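Local coordinates for GGDEF family protein (Vibrio cholerae, PDB 5GZS), which is a diguanylate cyclase, probably making cyclic di-GMP, whose periplasmic portion resembles solute-binding proteins and binds arginine, at residues D324-N328 / V329-V333; F344-E347 / L348-M352; A362-E365 / E366-Q369. One frame throughout, in Å; residues are numbered along the deposited sequence.

Interaction 1. Residues D324-N328 / V329-V333; sequences DVYSN and VSELV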
ATOM      1  N   ASP A 324      13.979  16.140  11.232  1.00 80.73           N
ATOM      2  CA  ASP A 324      14.030  14.838  11.898  1.00 73.11           C
ATOM      3  C   ASP A 324      13.806  14.930  13.397  1.00 67.54           C
ATOM      4  O   ASP A 324      14.235  14.062  14.150  1.00 68.73           O
ATOM      5  CB  ASP A 324      15.362  14.158  11.611  1.00 73.76           C
ATOM      6  CG  ASP A 324      15.588  13.944  10.136  1.00 82.28           C
ATOM      7  OD1 ASP A 324      14.585  13.712   9.424  1.00 75.96           O
ATOM      8  OD2 ASP A 324      16.760  14.001   9.694  1.00 68.48           O
ATOM      9  N   VAL A 325      13.134  15.989  13.830  1.00 67.20           N
ATOM     10  CA  VAL A 325      12.731  16.099  15.221  1.00 67.96           C
ATOM     11  C   VAL A 325      11.455  15.301  15.410  1.00 66.29           C
ATOM     12  O   VAL A 325      11.247  14.677  16.450  1.00 66.97           O
ATOM     13  CB  VAL A 325      12.524  17.566  15.642  1.00 68.41           C
ATOM     14  CG1 VAL A 325      11.874  17.650  17.011  1.00 68.86           C
ATOM     15  CG2 VAL A 325      13.852  18.297  15.626  1.00 70.47           C
ATOM     16  N   TYR A 326      10.617  15.300  14.373  1.00 70.61           N
ATOM     17  CA  TYR A 326       9.326  14.622  14.416  1.00 62.57           C
ATOM     18  C   TYR A 326       9.182  13.619  13.290  1.00 61.23           C
ATOM     19  O   TYR A 326       9.528  13.909  12.148  1.00 65.93           O
ATOM     20  CB  TYR A 326       8.178  15.623  14.330  1.00 62.10           C
ATOM     21  CG  TYR A 326       8.325  16.844  15.191  1.00 62.45           C
ATOM     22  CD1 TYR A 326       8.194  16.760  16.570  1.00 69.31           C
ATOM     23  CD2 TYR A 326       8.554  18.096  14.623  1.00 62.48           C
ATOM     24  CE1 TYR A 326       8.305  17.884  17.368  1.00 66.01           C
ATOM     25  CE2 TYR A 326       8.661  19.227  15.413  1.00 64.76           C
ATOM     26  CZ  TYR A 326       8.540  19.109  16.785  1.00 64.77           C
ATOM     27  OH  TYR A 326       8.653  20.219  17.576  1.00 66.00           O
ATOM     28  N   SER A 327       8.631  12.457  13.602  1.00 60.82           N
ATOM     29  CA  SER A 327       8.546  11.402  12.612  1.00 59.78           C
ATOM     30  C   SER A 327       7.110  11.179  12.160  1.00 57.74           C
ATOM     31  O   SER A 327       6.887  10.645  11.065  1.00 56.48           O
ATOM     32  CB  SER A 327       9.152  10.119  13.159  1.00 61.08           C
ATOM     33  OG  SER A 327       8.306   9.539  14.128  1.00 61.52           O
ATOM     34  N   ASN A 328       6.138  11.598  12.978  1.00 57.48           N
ATOM     35  CA  ASN A 328       4.756  11.737  12.484  1.00 60.69           C
ATOM     36  C   ASN A 328       3.923  12.862  13.138  1.00 55.41           C
ATOM     37  O   ASN A 328       4.231  13.335  14.216  1.00 56.75           O
ATOM     38  CB  ASN A 328       4.024  10.398  12.603  1.00 55.11           C
ATOM     39  CG  ASN A 328       3.648  10.071  14.007  1.00 68.09           C
ATOM     40  OD1 ASN A 328       2.658  10.592  14.521  1.00 65.07           O
ATOM     41  ND2 ASN A 328       4.430   9.198  14.654  1.00 70.85           N
ATOM     42  N   VAL A 329       2.840  13.258  12.476  1.00 55.12           N
ATOM     43  CA  VAL A 329       2.188  14.535  12.748  1.00 54.85           C
ATOM     44  C   VAL A 329       1.562  14.653  14.146  1.00 58.11           C
ATOM     45  O   VAL A 329       1.360  15.762  14.648  1.00 60.29           O
ATOM     46  CB  VAL A 329       1.116  14.847  11.646  1.00 54.17           C
ATOM     47  CG1 VAL A 329      -0.014  13.820  11.622  1.00 55.67           C
ATOM     48  CG2 VAL A 329       0.570  16.260  11.801  1.00 53.71           C
ATOM     49  N   SER A 330       1.299  13.526  14.799  1.00 59.71           N
ATOM     50  CA  SER A 330       0.846  13.539  16.198  1.00 57.63           C
ATOM     51  C   SER A 330       1.849  14.182  17.156  1.00 62.93           C
ATOM     52  O   SER A 330       1.494  14.621  18.254  1.00 58.42           O
ATOM     53  CB  SER A 330       0.555  12.124  16.684  1.00 62.49           C
ATOM     54  OG  SER A 330      -0.777  11.766  16.393  1.00 65.79           O
ATOM     55  N   GLU A 331       3.107  14.230  16.741  1.00 58.25           N
ATOM     56  CA  GLU A 331       4.137  14.827  17.571  1.00 60.09           C
ATOM     57  C   GLU A 331       4.254  16.343  17.328  1.00 68.42           C
ATOM     58  O   GLU A 331       5.230  16.956  17.771  1.00 61.58           O
ATOM     59  CB  GLU A 331       5.473  14.119  17.318  1.00 61.14           C
ATOM     60  CG  GLU A 331       5.456  12.643  17.721  1.00 61.57           C
ATOM     61  CD  GLU A 331       6.577  11.847  17.093  1.00 62.12           C
ATOM     62  OE1 GLU A 331       6.678  10.623  17.344  1.00 74.05           O
ATOM     63  OE2 GLU A 331       7.369  12.446  16.343  1.00 63.45           O
ATOM     64  N   LEU A 332       3.266  16.941  16.639  1.00 58.50           N
ATOM     65  CA  LEU A 332       3.253  18.399  16.403  1.00 58.51           C
ATOM     66  C   LEU A 332       2.349  19.155  17.373  1.00 68.63           C
ATOM     67  O   LEU A 332       1.882  20.265  17.091  1.00 58.35           O
ATOM     68  CB  LEU A 332       2.831  18.723  14.971  1.00 56.81           C
ATOM     69  CG  LEU A 332       4.064  19.134  14.167  1.00 58.59           C
ATOM     70  CD1 LEU A 332       5.203  18.179  14.456  1.00 58.57           C
ATOM     71  CD2 LEU A 332       3.798  19.155  12.720  1.00 55.82           C
ATOM     72  N   VAL A 333       2.159  18.540  18.534  1.00 62.90           N
ATOM     73  CA  VAL A 333       1.196  18.948  19.539  1.00 59.89           C
ATOM     74  C   VAL A 333       1.389  20.387  19.999  1.00 60.84           C
ATOM     75  O   VAL A 333       0.462  21.028  20.514  1.00 60.73           O
ATOM     76  CB  VAL A 333       1.293  17.983  20.739  1.00 61.10           C
ATOM     77  CG1 VAL A 333       2.630  18.147  21.465  1.00 63.08           C
ATOM     78  CG2 VAL A 333       0.147  18.175  21.673  1.00 61.18           C
TER

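Interaction 2. Residues F344-E347 / L348-M352; sequences FFEE and LLQQM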
ATOM      1  N   PHE A 344     -10.552  21.396   3.622  1.00 46.01           N
ATOM      2  CA  PHE A 344     -10.472  20.007   4.012  1.00 44.14           C
ATOM      3  C   PHE A 344      -9.340  19.692   5.008  1.00 51.54           C
ATOM      4  O   PHE A 344      -9.511  18.827   5.876  1.00 51.08           O
ATOM      5  CB  PHE A 344     -10.294  19.126   2.783  1.00 42.51           C
ATOM      6  CG  PHE A 344      -9.719  17.771   3.099  1.00 45.62           C
ATOM      7  CD1 PHE A 344     -10.469  16.833   3.811  1.00 47.63           C
ATOM      8  CD2 PHE A 344      -8.441  17.432   2.687  1.00 48.21           C
ATOM      9  CE1 PHE A 344      -9.951  15.578   4.113  1.00 49.60           C
ATOM     10  CE2 PHE A 344      -7.913  16.176   2.973  1.00 53.73           C
ATOM     11  CZ  PHE A 344      -8.666  15.245   3.694  1.00 51.27           C
ATOM     12  N   PHE A 345      -8.189  20.358   4.901  1.00 48.64           N
ATOM     13  CA  PHE A 345      -7.072  19.998   5.793  1.00 52.14           C
ATOM     14  C   PHE A 345      -7.411  20.445   7.207  1.00 53.99           C
ATOM     15  O   PHE A 345      -6.960  19.839   8.174  1.00 58.42           O
ATOM     16  CB  PHE A 345      -5.731  20.596   5.321  1.00 42.82           C
ATOM     17  CG  PHE A 345      -5.197  19.972   4.049  1.00 42.00           C
ATOM     18  CD1 PHE A 345      -5.380  18.620   3.787  1.00 41.24           C
ATOM     19  CD2 PHE A 345      -4.537  20.743   3.104  1.00 48.31           C
ATOM     20  CE1 PHE A 345      -4.899  18.052   2.617  1.00 40.53           C
ATOM     21  CE2 PHE A 345      -4.057  20.173   1.918  1.00 47.34           C
ATOM     22  CZ  PHE A 345      -4.235  18.832   1.677  1.00 40.57           C
ATOM     23  N   GLU A 346      -8.232  21.483   7.345  1.00 59.01           N
ATOM     24  CA  GLU A 346      -8.577  21.939   8.688  1.00 51.97           C
ATOM     25  C   GLU A 346      -9.394  20.859   9.371  1.00 55.20           C
ATOM     26  O   GLU A 346      -9.163  20.506  10.531  1.00 64.12           O
ATOM     27  CB  GLU A 346      -9.334  23.255   8.648  1.00 49.01           C
ATOM     28  CG  GLU A 346      -9.717  23.812  10.019  1.00 50.38           C
ATOM     29  CD  GLU A 346     -10.513  25.107   9.898  1.00 61.22           C
ATOM     30  OE1 GLU A 346     -11.188  25.290   8.852  1.00 68.70           O
ATOM     31  OE2 GLU A 346     -10.432  25.953  10.815  1.00 49.17           O
ATOM     32  N   GLU A 347     -10.331  20.305   8.627  1.00 47.83           N
ATOM     33  CA  GLU A 347     -11.132  19.228   9.141  1.00 57.84           C
ATOM     34  C   GLU A 347     -10.226  18.061   9.500  1.00 62.17           C
ATOM     35  O   GLU A 347     -10.330  17.516  10.600  1.00 75.23           O
ATOM     36  CB  GLU A 347     -12.180  18.850   8.109  1.00 63.68           C
ATOM     37  CG  GLU A 347     -12.864  17.515   8.262  1.00 65.22           C
ATOM     38  CD  GLU A 347     -13.909  17.344   7.164  1.00 66.18           C
ATOM     39  OE1 GLU A 347     -14.154  16.198   6.731  1.00 54.72           O
ATOM     40  OE2 GLU A 347     -14.476  18.378   6.730  1.00 67.08           O
ATOM     41  N   LEU A 348      -9.313  17.712   8.598  1.00 49.16           N
ATOM     42  CA  LEU A 348      -8.448  16.556   8.804  1.00 51.88           C
ATOM     43  C   LEU A 348      -7.703  16.655  10.129  1.00 56.73           C
ATOM     44  O   LEU A 348      -7.665  15.705  10.914  1.00 63.58           O
ATOM     45  CB  LEU A 348      -7.448  16.414   7.655  1.00 50.12           C
ATOM     46  CG  LEU A 348      -6.405  15.294   7.790  1.00 53.01           C
ATOM     47  CD1 LEU A 348      -7.056  13.972   8.220  1.00 47.21           C
ATOM     48  CD2 LEU A 348      -5.662  15.104   6.447  1.00 46.48           C
ATOM     49  N   LEU A 349      -7.129  17.821  10.386  1.00 52.67           N
ATOM     50  CA  LEU A 349      -6.323  17.977  11.569  1.00 52.40           C
ATOM     51  C   LEU A 349      -7.213  17.966  12.786  1.00 55.89           C
ATOM     52  O   LEU A 349      -6.822  17.451  13.839  1.00 68.58           O
ATOM     53  CB  LEU A 349      -5.489  19.251  11.498  1.00 52.97           C
ATOM     54  CG  LEU A 349      -4.332  19.133  10.501  1.00 48.45           C
ATOM     55  CD1 LEU A 349      -3.277  20.155  10.845  1.00 56.07           C
ATOM     56  CD2 LEU A 349      -3.739  17.748  10.513  1.00 48.53           C
ATOM     57  N   GLN A 350      -8.417  18.499  12.647  1.00 49.93           N
ATOM     58  CA  GLN A 350      -9.334  18.499  13.778  1.00 52.05           C
ATOM     59  C   GLN A 350      -9.707  17.066  14.204  1.00 50.81           C
ATOM     60  O   GLN A 350      -9.942  16.824  15.392  1.00 55.54           O
ATOM     61  CB  GLN A 350     -10.577  19.317  13.456  1.00 56.92           C
ATOM     62  CG  GLN A 350     -10.363  20.821  13.564  1.00 63.68           C
ATOM     63  CD  GLN A 350     -11.526  21.610  12.996  1.00 60.46           C
ATOM     64  OE1 GLN A 350     -12.161  21.181  12.040  1.00 65.38           O
ATOM     65  NE2 GLN A 350     -11.803  22.772  13.576  1.00 65.32           N
ATOM     66  N   GLN A 351      -9.743  16.121  13.254  1.00 49.53           N
ATOM     67  CA  GLN A 351      -9.896  14.712  13.622  1.00 56.86           C
ATOM     68  C   GLN A 351      -8.543  14.295  14.195  1.00 60.87           C
ATOM     69  O   GLN A 351      -8.437  13.985  15.383  1.00 72.16           O
ATOM     70  CB  GLN A 351     -10.310  13.821  12.435  1.00 54.84           C
ATOM     71  CG  GLN A 351     -11.207  12.595  12.767  1.00 95.07           C
ATOM     72  CD  GLN A 351     -10.573  11.506  13.668  1.00 97.01           C
ATOM     73  OE1 GLN A 351      -9.388  11.568  13.991  1.00105.16           O
ATOM     74  NE2 GLN A 351     -11.380  10.503  14.069  1.00 94.65           N
HETATM   75  N   MSE A 352      -7.507  14.336  13.362  1.00 52.00           N
HETATM   76  CA  MSE A 352      -6.179  13.840  13.735  1.00 48.74           C
HETATM   77  C   MSE A 352      -5.551  14.481  14.991  1.00 59.88           C
HETATM   78  O   MSE A 352      -4.979  13.771  15.811  1.00 56.50           O
HETATM   79  CB  MSE A 352      -5.262  14.008  12.533  1.00 48.03           C
HETATM   80  CG  MSE A 352      -5.567  12.962  11.481  1.00 46.90           C
HETATM   81 SE   MSE A 352      -4.313  12.923  10.039  1.00 73.87          SE
HETATM   82  CE  MSE A 352      -3.027  11.694  10.840  1.00144.29           C
TER

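Interaction 3. Residues A362-E365 / E366-Q369; sequences ASQE and EKVQ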
ATOM      1  N   ALA A 362      -7.434  32.497   4.995  1.00 75.89           N
ATOM      2  CA  ALA A 362      -8.442  32.675   3.970  1.00 75.42           C
ATOM      3  C   ALA A 362      -8.015  31.998   2.682  1.00 75.76           C
ATOM      4  O   ALA A 362      -8.846  31.624   1.858  1.00 84.27           O
ATOM      5  CB  ALA A 362      -8.690  34.168   3.740  1.00 64.43           C
ATOM      6  N   SER A 363      -6.708  31.833   2.516  1.00 72.70           N
ATOM      7  CA  SER A 363      -6.173  31.329   1.259  1.00 67.42           C
ATOM      8  C   SER A 363      -4.839  30.619   1.419  1.00 68.94           C
ATOM      9  O   SER A 363      -4.175  30.734   2.450  1.00 67.44           O
ATOM     10  CB  SER A 363      -6.014  32.476   0.262  1.00 59.51           C
ATOM     11  OG  SER A 363      -5.138  33.461   0.789  1.00 61.12           O
ATOM     12  N   GLN A 364      -4.466  29.903   0.363  1.00 64.29           N
ATOM     13  CA  GLN A 364      -3.184  29.240   0.266  1.00 60.50           C
ATOM     14  C   GLN A 364      -2.078  30.289   0.314  1.00 58.81           C
ATOM     15  O   GLN A 364      -1.145  30.198   1.136  1.00 72.51           O
ATOM     16  CB  GLN A 364      -3.118  28.423  -1.019  1.00 62.81           C
ATOM     17  CG  GLN A 364      -2.222  27.193  -0.924  1.00 70.93           C
ATOM     18  CD  GLN A 364      -1.544  26.863  -2.244  1.00 78.98           C
ATOM     19  OE1 GLN A 364      -1.074  27.750  -2.966  1.00 87.06           O
ATOM     20  NE2 GLN A 364      -1.528  25.584  -2.585  1.00 77.19           N
ATOM     21  N   GLU A 365      -2.193  31.273  -0.573  1.00 59.35           N
ATOM     22  CA  GLU A 365      -1.325  32.458  -0.613  1.00 65.02           C
ATOM     23  C   GLU A 365      -0.971  33.040   0.750  1.00 67.34           C
ATOM     24  O   GLU A 365       0.202  33.289   1.076  1.00 67.59           O
ATOM     25  CB  GLU A 365      -2.007  33.547  -1.438  1.00 82.32           C
ATOM     26  CG  GLU A 365      -1.427  33.756  -2.839  1.00 91.01           C
ATOM     27  CD  GLU A 365      -0.194  34.650  -2.812  1.00100.50           C
ATOM     28  OE1 GLU A 365      -0.251  35.732  -2.188  1.00106.22           O
ATOM     29  OE2 GLU A 365       0.839  34.281  -3.410  1.00108.94           O
ATOM     30  N   GLU A 366      -2.012  33.277   1.535  1.00 72.99           N
ATOM     31  CA  GLU A 366      -1.885  33.832   2.880  1.00 71.78           C
ATOM     32  C   GLU A 366      -1.290  32.790   3.830  1.00 67.24           C
ATOM     33  O   GLU A 366      -0.471  33.120   4.696  1.00 62.19           O
ATOM     34  CB  GLU A 366      -3.259  34.303   3.353  1.00 74.00           C
ATOM     35  CG  GLU A 366      -3.312  35.153   4.596  1.00 78.12           C
ATOM     36  CD  GLU A 366      -4.750  35.336   5.032  1.00 81.16           C
ATOM     37  OE1 GLU A 366      -5.642  34.833   4.315  1.00 83.37           O
ATOM     38  OE2 GLU A 366      -4.998  35.970   6.073  1.00 79.06           O
ATOM     39  N   LYS A 367      -1.707  31.533   3.643  1.00 65.93           N
ATOM     40  CA  LYS A 367      -1.192  30.397   4.406  1.00 66.53           C
ATOM     41  C   LYS A 367       0.318  30.306   4.213  1.00 61.86           C
ATOM     42  O   LYS A 367       1.083  30.332   5.176  1.00 58.82           O
ATOM     43  CB  LYS A 367      -1.884  29.090   3.976  1.00 63.15           C
ATOM     44  CG  LYS A 367      -1.355  27.816   4.662  1.00 59.01           C
ATOM     45  CD  LYS A 367      -2.342  26.634   4.597  1.00 53.20           C
ATOM     46  CE  LYS A 367      -2.555  26.138   3.175  1.00 57.24           C
ATOM     47  NZ  LYS A 367      -3.598  25.061   3.085  1.00 54.92           N
ATOM     48  N   VAL A 368       0.743  30.230   2.959  1.00 59.53           N
ATOM     49  CA  VAL A 368       2.163  30.229   2.653  1.00 59.08           C
ATOM     50  C   VAL A 368       2.909  31.428   3.251  1.00 62.20           C
ATOM     51  O   VAL A 368       3.912  31.256   3.960  1.00 59.12           O
ATOM     52  CB  VAL A 368       2.408  30.230   1.148  1.00 57.07           C
ATOM     53  CG1 VAL A 368       3.903  30.380   0.881  1.00 56.68           C
ATOM     54  CG2 VAL A 368       1.829  28.965   0.497  1.00 52.95           C
ATOM     55  N   GLN A 369       2.431  32.640   2.983  1.00 57.10           N
ATOM     56  CA  GLN A 369       3.160  33.825   3.451  1.00 71.70           C
ATOM     57  C   GLN A 369       3.321  33.822   4.978  1.00 73.53           C
ATOM     58  O   GLN A 369       4.300  34.355   5.529  1.00 74.41           O
ATOM     59  CB  GLN A 369       2.468  35.112   2.984  1.00 68.35           C
ATOM     60  CG  GLN A 369       2.891  35.569   1.581  1.00 63.84           C
ATOM     61  CD  GLN A 369       4.307  36.129   1.541  1.00 71.71           C
ATOM     62  OE1 GLN A 369       4.799  36.716   2.519  1.00 75.79           O
ATOM     63  NE2 GLN A 369       4.977  35.938   0.410  1.00 62.60           N
TER

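Interaction 1. Residues D324-N328 / V329-V333
Leu332 lays one methyl over the Tyr326 ring, and this apolar pairing is the close-packed half of a compact loop between strands 312-318 and 337-340. Leu332 CD1 stands 3.6 Å from the centroid of the Tyr326 ring, 22° off its normal, in a CH-pi contact. Val325 CG1 lies over the opposite face, so the ring is sandwiched between two aliphatic groups. Beyond the segments, Ile405 and Tyr378 also touch Tyr326, while Val329 and Leu332 both pack on Leu315, seating this half on the sheet.

The other half is polar and partly exposed, and it faces the second subunit. Here the chain turns at Asn328: Glu331 N donates to Asn328 O (2.9 Å), closing a beta turn around the 3-10 residues Val329 and Ser330. Within it, Ser330 N reaches Asn328 OD1 at 3.2 Å, an Asx turn made possible by CG lying between the backbone N and the carbonyl carbon (chi1 75°). Glu331 then runs back toward Ser327, extended beyond CG, and crosses Asn328 at about a right angle. Its OE2 accepts from Ser327 N at 3.0 Å, on the syn side of the Glu331 carboxylate but 28° out of its plane. At the subunit interface, Ser330 OG bonds to Ile163 O of the second subunit, and Asn328 ND2 makes a weak bond to Asp159 OD1 there.

Two side-chain oxygens thus take up main-chain N-H groups that the irregular backbone does not pair in a helix or sheet. The Glu331 carboxylate, probably ionised, ties the Ser327 backbone to the turn at 328-331.

Interaction 2. Residues F344-E347 / L348-M352
From Phe344 to Met352 the backbone is regular alpha helix, with Leu348 N bonded to Phe344 O at 2.9 Å and Leu349 N to Phe345 O at 3.0 Å, followed by the equivalent bonds from Gln350 to Glu346, from Gln351 to Glu347 and from Met352 to Leu348. This is the helix of the beta-alpha-beta unit formed by strands 337-340 and 359-361.

One turn along the axis, the side chain of Leu348 meets both phenylalanines. Its CG is anti to the backbone N (chi1 176°), and chi2 near 47° turns CD2 back toward the rings. Leu348 CB sits above one face of the Phe344 ring, displaced toward the rim, while Leu348 CD2 approaches Phe344 CZ obliquely at 4.1 Å. The same methyl comes within 4.4 Å of Phe345 CD1, a looser contact. Farther out, the Phe344 ring meets that of Tyr411, Phe345 rests on Val380 and Val339, and Leu348 packs on Phe408 and Tyr409.

On the polar flank Glu346 and Gln350 lie alongside one another and point the same way, their carboxylate and amide planes only 14° apart. The side chains merely graze, Glu346 CG to Gln350 CD at 4.1 Å, while Gln350 CG packs on Glu346 O at 3.3 Å. The acid's oxygens are engaged by other residues: OE1 with Asp342 N and OE2 with Ser360 OG. Glu347 OE1 likewise receives Gln296 N.

Chemically the helix is two-sided. The leucine and the rings pack loosely with one another and against neighbouring strands, whereas the acidic side chains fix the helix by directional bonds.

Interaction 3. Residues A362-E365 / E366-Q369
Ser363 and Glu366 meet at the N-terminus of helix 364-372, where Ser363 is the N-cap. Its OG, placed between the backbone N and the carbonyl carbon (chi1 59°), turns in over the first turn and accepts from Glu366 N at 3.2 Å, engaging an amide of the first helical turn. The same OG lies 3.3 Å from Glu366 CB. Glu366 answers from the opposite direction. With CG anti to the backbone N (chi1 -168°) and the rest of the chain extended, it reaches back past the cap to the residue ahead of it, and Ala362 N donates to Glu366 OE1 at 3.0 Å. The donor approaches from above the carboxylate plane, 48° out of it. The two side chains therefore secure the helix start from both sequence directions, one forward and one backward. A negative carboxylate near this end would also suit the helix dipole.

Main-chain bonds take over from there, including Lys367 N to Ser363 O at 2.9 Å. On the buried flank the aliphatic parts of Gln364 and Lys367 run close, CG of the former 4.2 Å from CE of the latter. The lysine ends with NZ weakly hydrogen-bonded to Val380 O of strand 378-382.

Overall arrangement
All three contacts lie on one side of the chain's centre, in the second part of the chain that resembles family 3 solute-binding proteins. Interactions 1 and 2 have centres 16 Å apart and touch directly, Val329 CG1 packing on selenomethionine Met352 CE at 3.8 Å; both also reach the second subunit, interaction 1 more extensively. Interaction 3 comes within about 4 Å of interaction 2 at the nearest atoms without touching it, and is the most exposed. All rest on strand 378-382. Aromatic and leucine packing marks the sheet-facing sides of interactions 1 and 2, whereas interaction 3 relies on capping and backbone bonds at a surface helix start.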